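Local coordinates for KLLA0C04147p (Kluyveromyces lactis, PDB 5H2D), which binds ergosterol through its oxysterol-binding protein-related domain, the part crystallised here, and probably transfers sterols between membranes, at residues G54-R59 with V169-N174; G175-F180 with N207-G212. One frame throughout, in Å; residues are numbered along the deposited sequence.

How the interactions relate
Both contacts border the ergosterol tunnel, and their centres lie about 10 Å apart. Interaction 1 fastens the loop 54-59 to the end of strand 161-173; interaction 2 pairs the next strand, 178-190, with strand 207-211. The two are joined by the turn between the neighbouring antiparallel strands 161-173 and 178-190, where Asp179 N lies 2.9 Å from Lys172 O, a probable hydrogen bond. Ser171, the central residue of interaction 1, also packs through its CB against Phe180 CD2 at 3.4 Å. Met57 from the loop and Phe178, Phe180, Asn208 and Val210 from the strands belong to the sterol pocket, whose ligand hydroxyl is bound by Lys205 NZ.

Interaction 1 of 2, residues G54-R59 with V169-N174; sequences GKDMTR and VDSKFN. With ERG (ergosterol), chain B.
Ser171 OG is gripped from the loop by two groups. Met57 N donates to it over 2.9 Å in a nearly straight bond (167° at the hydrogen), and the hydroxyl in turn makes a weak bond to Asp56 OD2. With chi1 at 68° the OG sits between its own backbone N and carbonyl carbon, where it meets Met57 N. Asp56 OD2 also sits 3.1 Å from Ser171 O, two acceptors without a bond between them. The other carboxylate oxygen, OD1, faces its own loop: it takes Thr58 N at 2.7 Å in an Asx turn and Thr58 OG1 from the opposite face of the carboxylate plane, which together limit the carboxylate's rotation. Farther along, the backbones join directly. Gly54 N reaches Phe173 O at 2.8 Å, and Phe173 N donates to Lys55 O at 3.2 Å, while the methylenes CD and CE of Lys172 lie against Gly54 O. The Phe173 ring leads away from the loop and packs on Trp46 and Leu49 of helix 45-49. Met57 runs out from CB past the serine, extended through chi2 (176°), which carries SD to 3.6 Å from C16 of ergosterol. Loop 54-59 is thereby fastened to the end of strand 161-173, one wall of the sterol-binding tunnel of the OSBP-related fold.

Interaction 2 of 2, residues G175-F180 with N207-G212; sequences GRSFDF and NNQVVG. With ERG (ergosterol), chain B; SO4 (sulfate ion), chain C.
Two antiparallel strands form this part of the ergosterol tunnel wall, where 178-180 runs beside 207-211. Phe178 and Val210 are a hydrogen-bonded pair, with Val210 N to Phe178 O at 2.7 Å and Phe178 N to Val210 O at 3.1 Å; Phe180 and Asn208 form the next such pair, and Asp179 faces Gln209 in the non-hydrogen-bonded position between them. The side chains of Phe178, Phe180, Asn208 and Val210 share the sheet face that meets the sterol. CG of Phe180 stands anti to the carbonyl carbon (chi1 -58°), so that ergosterol C17 sits over one ring face, 3.8 Å above the ring plane and offset toward the rim. CZ comes within 3.4 Å of C22, an alkene carbon near the start of the sterol tail, while Asn208 O meets the ring edge in plane. Replacing this phenylalanine by an alanine removes the ring face and would probably leave the D ring and nearby tail less firmly packed. Phe178 CE2 touches the tail's methyl C28, and Val210 CG2 touches C21 at 3.7 Å. Asn208 OD1 lies against Phe180 CB and the sterol nucleus, but its hydrogen-bond partner is His182 NE2. On the reverse face, Asp179 and Gln209 cross with their planes 72° apart and turn to other partners, Tyr223 and Lys181 for the acid, Asp221 for the amide. Just beyond the strands, a sulfate, probably from the crystallisation liquor, is bound by Gly212 N, Leu215 N, Arg244 NH2 and, weakly, Arg176 NE. The largely apolar strand face toward ergosterol lines the beta-barrel of the OSBP-related domain.

Interaction 1 of 2, residues G54-R59 with V169-N174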
loop_
_atom_site.group_PDB
_atom_site.type_symbol
_atom_site.label_atom_id
_atom_site.label_comp_id
_atom_site.label_asym_id
_atom_site.label_seq_id
_atom_site.Cartn_x
_atom_site.Cartn_y
_atom_site.Cartn_z
ATOM N N GLY A 54 -7.968 13.613 -21.156
ATOM C CA GLY A 54 -9.151 13.548 -20.325
ATOM C C GLY A 54 -9.553 12.164 -19.857
ATOM O O GLY A 54 -10.542 12.050 -19.119
ATOM N N LYS A 55 -8.831 11.112 -20.245
ATOM C CA LYS A 55 -9.211 9.757 -19.870
ATOM C C LYS A 55 -8.626 9.359 -18.514
ATOM O O LYS A 55 -7.648 9.932 -18.022
ATOM C CB LYS A 55 -8.773 8.733 -20.923
ATOM C CG LYS A 55 -9.698 8.605 -22.124
ATOM C CD LYS A 55 -9.616 9.849 -22.996
ATOM C CE LYS A 55 -10.368 9.675 -24.313
ATOM N NZ LYS A 55 -10.001 10.736 -25.303
ATOM N N ASP A 56 -9.263 8.357 -17.917
ATOM C CA ASP A 56 -8.868 7.697 -16.687
ATOM C C ASP A 56 -7.833 6.613 -16.995
ATOM O O ASP A 56 -7.710 6.145 -18.127
ATOM C CB ASP A 56 -10.116 7.099 -16.032
ATOM C CG ASP A 56 -9.845 6.486 -14.688
ATOM O OD1 ASP A 56 -9.477 5.294 -14.645
ATOM O OD2 ASP A 56 -10.031 7.186 -13.665
ATOM N N MET A 57 -7.066 6.232 -15.971
ATOM C CA MET A 57 -6.095 5.154 -16.141
ATOM C C MET A 57 -6.756 3.873 -16.636
ATOM O O MET A 57 -6.182 3.146 -17.455
ATOM C CB MET A 57 -5.371 4.917 -14.816
ATOM C CG MET A 57 -4.773 3.548 -14.638
ATOM S SD MET A 57 -3.862 3.507 -13.082
ATOM C CE MET A 57 -5.174 3.223 -11.877
ATOM N N THR A 58 -7.966 3.582 -16.157
ATOM C CA THR A 58 -8.612 2.319 -16.506
ATOM C C THR A 58 -9.237 2.347 -17.890
ATOM O O THR A 58 -9.395 1.286 -18.503
ATOM C CB THR A 58 -9.693 1.960 -15.486
ATOM O OG1 THR A 58 -10.722 2.959 -15.515
ATOM C CG2 THR A 58 -9.102 1.860 -14.096
ATOM N N ARG A 59 -9.612 3.524 -18.392
ATOM C CA ARG A 59 -10.210 3.646 -19.717
ATOM C C ARG A 59 -9.178 3.708 -20.832
ATOM O O ARG A 59 -9.562 3.725 -22.005
ATOM C CB ARG A 59 -11.099 4.891 -19.787
ATOM C CG ARG A 59 -12.272 4.892 -18.823
ATOM C CD ARG A 59 -13.489 4.179 -19.396
ATOM N NE ARG A 59 -13.238 2.761 -19.638
ATOM C CZ ARG A 59 -13.198 1.830 -18.687
ATOM N NH1 ARG A 59 -13.378 2.169 -17.415
ATOM N NH2 ARG A 59 -12.966 0.562 -19.010
ATOM N N VAL A 169 -8.574 4.828 -6.015
ATOM C CA VAL A 169 -7.695 5.712 -6.770
ATOM C C VAL A 169 -8.498 6.340 -7.896
ATOM O O VAL A 169 -9.023 5.630 -8.767
ATOM C CB VAL A 169 -6.472 4.960 -7.313
ATOM C CG1 VAL A 169 -5.576 5.909 -8.092
ATOM C CG2 VAL A 169 -5.689 4.302 -6.168
ATOM N N ASP A 170 -8.587 7.670 -7.883
ATOM C CA ASP A 170 -9.301 8.456 -8.886
ATOM C C ASP A 170 -8.251 9.176 -9.723
ATOM O O ASP A 170 -7.512 10.011 -9.193
ATOM C CB ASP A 170 -10.236 9.438 -8.184
ATOM C CG ASP A 170 -11.385 9.890 -9.056
ATOM O OD1 ASP A 170 -11.822 9.119 -9.940
ATOM O OD2 ASP A 170 -11.863 11.015 -8.817
ATOM N N SER A 171 -8.169 8.850 -11.011
ATOM C CA SER A 171 -7.083 9.329 -11.860
ATOM C C SER A 171 -7.611 10.119 -13.050
ATOM O O SER A 171 -8.757 9.953 -13.485
ATOM C CB SER A 171 -6.220 8.168 -12.375
ATOM O OG SER A 171 -6.948 7.370 -13.294
ATOM N N LYS A 172 -6.736 10.957 -13.603
ATOM C CA LYS A 172 -7.128 11.830 -14.705
ATOM C C LYS A 172 -5.892 12.357 -15.414
ATOM O O LYS A 172 -5.018 12.951 -14.772
ATOM C CB LYS A 172 -7.969 12.997 -14.186
ATOM C CG LYS A 172 -8.343 14.013 -15.256
ATOM C CD LYS A 172 -9.265 13.407 -16.284
ATOM C CE LYS A 172 -10.428 14.348 -16.579
ATOM N NZ LYS A 172 -11.220 14.645 -15.349
ATOM N N PHE A 173 -5.829 12.163 -16.730
ATOM C CA PHE A 173 -4.804 12.787 -17.557
ATOM C C PHE A 173 -5.406 14.044 -18.173
ATOM O O PHE A 173 -6.362 13.949 -18.945
ATOM C CB PHE A 173 -4.300 11.845 -18.649
ATOM C CG PHE A 173 -3.337 12.501 -19.595
ATOM C CD1 PHE A 173 -2.146 13.017 -19.126
ATOM C CD2 PHE A 173 -3.637 12.626 -20.946
ATOM C CE1 PHE A 173 -1.243 13.641 -19.994
ATOM C CE2 PHE A 173 -2.746 13.246 -21.810
ATOM C CZ PHE A 173 -1.557 13.752 -21.334
ATOM N N ASN A 174 -4.856 15.210 -17.827
ATOM C CA ASN A 174 -5.438 16.485 -18.249
ATOM C C ASN A 174 -4.770 17.081 -19.487
ATOM O O ASN A 174 -4.999 18.256 -19.800
ATOM C CB ASN A 174 -5.409 17.497 -17.091
ATOM C CG ASN A 174 -4.004 17.964 -16.717
ATOM O OD1 ASN A 174 -3.013 17.572 -17.320
ATOM N ND2 ASN A 174 -3.928 18.843 -15.719
HETATM C C1 ERG B . 0.848 5.073 -4.391
HETATM C C2 ERG B . 0.912 4.408 -3.018
HETATM C C3 ERG B . -0.478 3.939 -2.678
HETATM C C4 ERG B . -0.972 2.940 -3.727
HETATM C C5 ERG B . -0.855 3.446 -5.065
HETATM C C6 ERG B . -1.787 3.050 -6.014
HETATM C C7 ERG B . -1.713 3.439 -7.362
HETATM C C8 ERG B . -0.667 4.249 -7.815
HETATM C C9 ERG B . 0.180 4.854 -6.840
HETATM C C10 ERG B . 0.320 4.126 -5.477
HETATM C C11 ERG B . 1.584 5.333 -7.406
HETATM C C12 ERG B . 1.494 5.926 -8.816
HETATM C C13 ERG B . 0.790 4.898 -9.725
HETATM C C14 ERG B . -0.645 4.779 -9.163
HETATM C C15 ERG B . -1.339 3.979 -10.246
HETATM C C16 ERG B . -0.725 4.520 -11.569
HETATM C C17 ERG B . 0.446 5.435 -11.118
HETATM C C18 ERG B . 1.543 3.552 -9.808
HETATM C C19 ERG B . 1.334 2.966 -5.687
HETATM C C20 ERG B . 1.547 5.423 -12.203
HETATM C C21 ERG B . 2.794 6.222 -11.843
HETATM C C22 ERG B . 0.912 6.030 -13.448
HETATM C C23 ERG B . 0.683 5.194 -14.667
HETATM C C24 ERG B . 0.013 5.816 -15.891
HETATM C C25 ERG B . 0.742 5.321 -17.148
HETATM C C26 ERG B . 2.199 5.792 -17.078
HETATM C C27 ERG B . 0.132 5.886 -18.441
HETATM C C28 ERG B . -1.435 5.365 -15.873
HETATM O O1 ERG B . -0.501 3.326 -1.340
#

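Interaction 2 of 2, residues G175-F180 with N207-G212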
loop_
_atom_site.group_PDB
_atom_site.type_symbol
_atom_site.label_atom_id
_atom_site.label_comp_id
_atom_site.label_asym_id
_atom_site.label_seq_id
_atom_site.Cartn_x
_atom_site.Cartn_y
_atom_site.Cartn_z
ATOM N N GLY A 175 -3.976 16.301 -20.214
ATOM C CA GLY A 175 -3.245 16.805 -21.353
ATOM C C GLY A 175 -1.852 17.296 -21.035
ATOM O O GLY A 175 -1.040 17.464 -21.952
ATOM N N ARG A 176 -1.549 17.537 -19.761
ATOM C CA ARG A 176 -0.196 17.861 -19.336
ATOM C C ARG A 176 0.336 16.860 -18.320
ATOM O O ARG A 176 1.390 16.261 -18.556
ATOM C CB ARG A 176 -0.134 19.280 -18.768
ATOM C CG ARG A 176 1.219 19.598 -18.169
ATOM C CD ARG A 176 1.528 21.075 -18.228
ATOM N NE ARG A 176 2.852 21.366 -17.688
ATOM C CZ ARG A 176 3.378 22.585 -17.627
ATOM N NH1 ARG A 176 4.591 22.763 -17.117
ATOM N NH2 ARG A 176 2.690 23.626 -18.078
ATOM N N SER A 177 -0.355 16.664 -17.196
ATOM C CA SER A 177 0.079 15.751 -16.146
ATOM C C SER A 177 -0.972 14.669 -15.924
ATOM O O SER A 177 -2.136 14.810 -16.305
ATOM C CB SER A 177 0.341 16.497 -14.833
ATOM O OG SER A 177 -0.869 17.022 -14.314
ATOM N N PHE A 178 -0.542 13.562 -15.327
ATOM C CA PHE A 178 -1.435 12.468 -14.961
ATOM C C PHE A 178 -1.556 12.483 -13.443
ATOM O O PHE A 178 -0.556 12.303 -12.744
ATOM C CB PHE A 178 -0.891 11.130 -15.462
ATOM C CG PHE A 178 -1.956 10.149 -15.911
ATOM C CD1 PHE A 178 -3.159 10.022 -15.224
ATOM C CD2 PHE A 178 -1.735 9.341 -17.008
ATOM C CE1 PHE A 178 -4.109 9.098 -15.643
ATOM C CE2 PHE A 178 -2.669 8.420 -17.425
ATOM C CZ PHE A 178 -3.871 8.304 -16.747
ATOM N N ASP A 179 -2.764 12.739 -12.943
ATOM C CA ASP A 179 -3.005 12.985 -11.529
ATOM C C ASP A 179 -3.727 11.802 -10.902
ATOM O O ASP A 179 -4.615 11.211 -11.522
ATOM C CB ASP A 179 -3.855 14.248 -11.329
ATOM C CG ASP A 179 -3.836 14.750 -9.892
ATOM O OD1 ASP A 179 -2.740 14.904 -9.323
ATOM O OD2 ASP A 179 -4.928 14.983 -9.322
ATOM N N PHE A 180 -3.357 11.480 -9.660
ATOM C CA PHE A 180 -3.924 10.356 -8.917
ATOM C C PHE A 180 -4.293 10.814 -7.518
ATOM O O PHE A 180 -3.435 11.297 -6.769
ATOM C CB PHE A 180 -2.930 9.187 -8.861
ATOM C CG PHE A 180 -2.540 8.712 -10.216
ATOM C CD1 PHE A 180 -1.503 9.323 -10.914
ATOM C CD2 PHE A 180 -3.261 7.706 -10.832
ATOM C CE1 PHE A 180 -1.187 8.906 -12.207
ATOM C CE2 PHE A 180 -2.953 7.284 -12.107
ATOM C CZ PHE A 180 -1.918 7.881 -12.800
ATOM N N ASN A 207 -1.549 12.704 -2.773
ATOM C CA ASN A 207 -1.733 12.551 -4.206
ATOM C C ASN A 207 -0.426 12.154 -4.891
ATOM O O ASN A 207 0.669 12.377 -4.374
ATOM C CB ASN A 207 -2.231 13.855 -4.822
ATOM C CG ASN A 207 -3.399 14.419 -4.079
ATOM O OD1 ASN A 207 -4.356 13.709 -3.792
ATOM N ND2 ASN A 207 -3.315 15.703 -3.722
ATOM N N ASN A 208 -0.550 11.565 -6.079
ATOM C CA ASN A 208 0.605 11.351 -6.939
ATOM C C ASN A 208 0.314 11.935 -8.310
ATOM O O ASN A 208 -0.838 12.110 -8.702
ATOM C CB ASN A 208 0.970 9.856 -7.100
ATOM C CG ASN A 208 0.212 8.965 -6.153
ATOM O OD1 ASN A 208 -0.810 8.390 -6.526
ATOM N ND2 ASN A 208 0.710 8.841 -4.917
ATOM N N GLN A 209 1.374 12.235 -9.051
ATOM C CA GLN A 209 1.177 12.658 -10.425
ATOM C C GLN A 209 2.374 12.225 -11.246
ATOM O O GLN A 209 3.482 12.070 -10.727
ATOM C CB GLN A 209 0.975 14.175 -10.529
ATOM C CG GLN A 209 2.149 14.964 -9.989
ATOM C CD GLN A 209 1.958 16.469 -10.087
ATOM O OE1 GLN A 209 1.060 16.953 -10.770
ATOM N NE2 GLN A 209 2.812 17.213 -9.393
ATOM N N VAL A 210 2.140 12.026 -12.537
ATOM C CA VAL A 210 3.227 11.855 -13.493
ATOM C C VAL A 210 3.406 13.193 -14.189
ATOM O O VAL A 210 2.463 13.705 -14.798
ATOM C CB VAL A 210 2.937 10.732 -14.503
ATOM C CG1 VAL A 210 4.056 10.649 -15.522
ATOM C CG2 VAL A 210 2.794 9.386 -13.778
ATOM N N VAL A 211 4.593 13.784 -14.038
ATOM C CA VAL A 211 4.940 15.034 -14.710
ATOM C C VAL A 211 6.139 14.792 -15.620
ATOM O O VAL A 211 6.634 13.668 -15.729
ATOM C CB VAL A 211 5.222 16.160 -13.696
ATOM C CG1 VAL A 211 3.967 16.489 -12.903
ATOM C CG2 VAL A 211 6.346 15.780 -12.758
ATOM N N GLY A 212 6.610 15.843 -16.295
ATOM C CA GLY A 212 7.677 15.664 -17.260
ATOM C C GLY A 212 7.261 14.991 -18.548
ATOM O O GLY A 212 8.125 14.576 -19.322
HETATM C C1 ERG B . 0.848 5.073 -4.391
HETATM C C2 ERG B . 0.912 4.408 -3.018
HETATM C C3 ERG B . -0.478 3.939 -2.678
HETATM C C4 ERG B . -0.972 2.940 -3.727
HETATM C C5 ERG B . -0.855 3.446 -5.065
HETATM C C6 ERG B . -1.787 3.050 -6.014
HETATM C C7 ERG B . -1.713 3.439 -7.362
HETATM C C8 ERG B . -0.667 4.249 -7.815
HETATM C C9 ERG B . 0.180 4.854 -6.840
HETATM C C10 ERG B . 0.320 4.126 -5.477
HETATM C C11 ERG B . 1.584 5.333 -7.406
HETATM C C12 ERG B . 1.494 5.926 -8.816
HETATM C C13 ERG B . 0.790 4.898 -9.725
HETATM C C14 ERG B . -0.645 4.779 -9.163
HETATM C C15 ERG B . -1.339 3.979 -10.246
HETATM C C16 ERG B . -0.725 4.520 -11.569
HETATM C C17 ERG B . 0.446 5.435 -11.118
HETATM C C18 ERG B . 1.543 3.552 -9.808
HETATM C C19 ERG B . 1.334 2.966 -5.687
HETATM C C20 ERG B . 1.547 5.423 -12.203
HETATM C C21 ERG B . 2.794 6.222 -11.843
HETATM C C22 ERG B . 0.912 6.030 -13.448
HETATM C C23 ERG B . 0.683 5.194 -14.667
HETATM C C24 ERG B . 0.013 5.816 -15.891
HETATM C C25 ERG B . 0.742 5.321 -17.148
HETATM C C26 ERG B . 2.199 5.792 -17.078
HETATM C C27 ERG B . 0.132 5.886 -18.441
HETATM C C28 ERG B . -1.435 5.365 -15.873
HETATM O O1 ERG B . -0.501 3.326 -1.340
HETATM S S SO4 C . 5.988 19.005 -18.238
HETATM O O1 SO4 C . 6.673 18.028 -19.074
HETATM O O2 SO4 C . 6.338 18.783 -16.826
HETATM O O3 SO4 C . 6.395 20.351 -18.646
HETATM O O4 SO4 C . 4.547 18.890 -18.447
#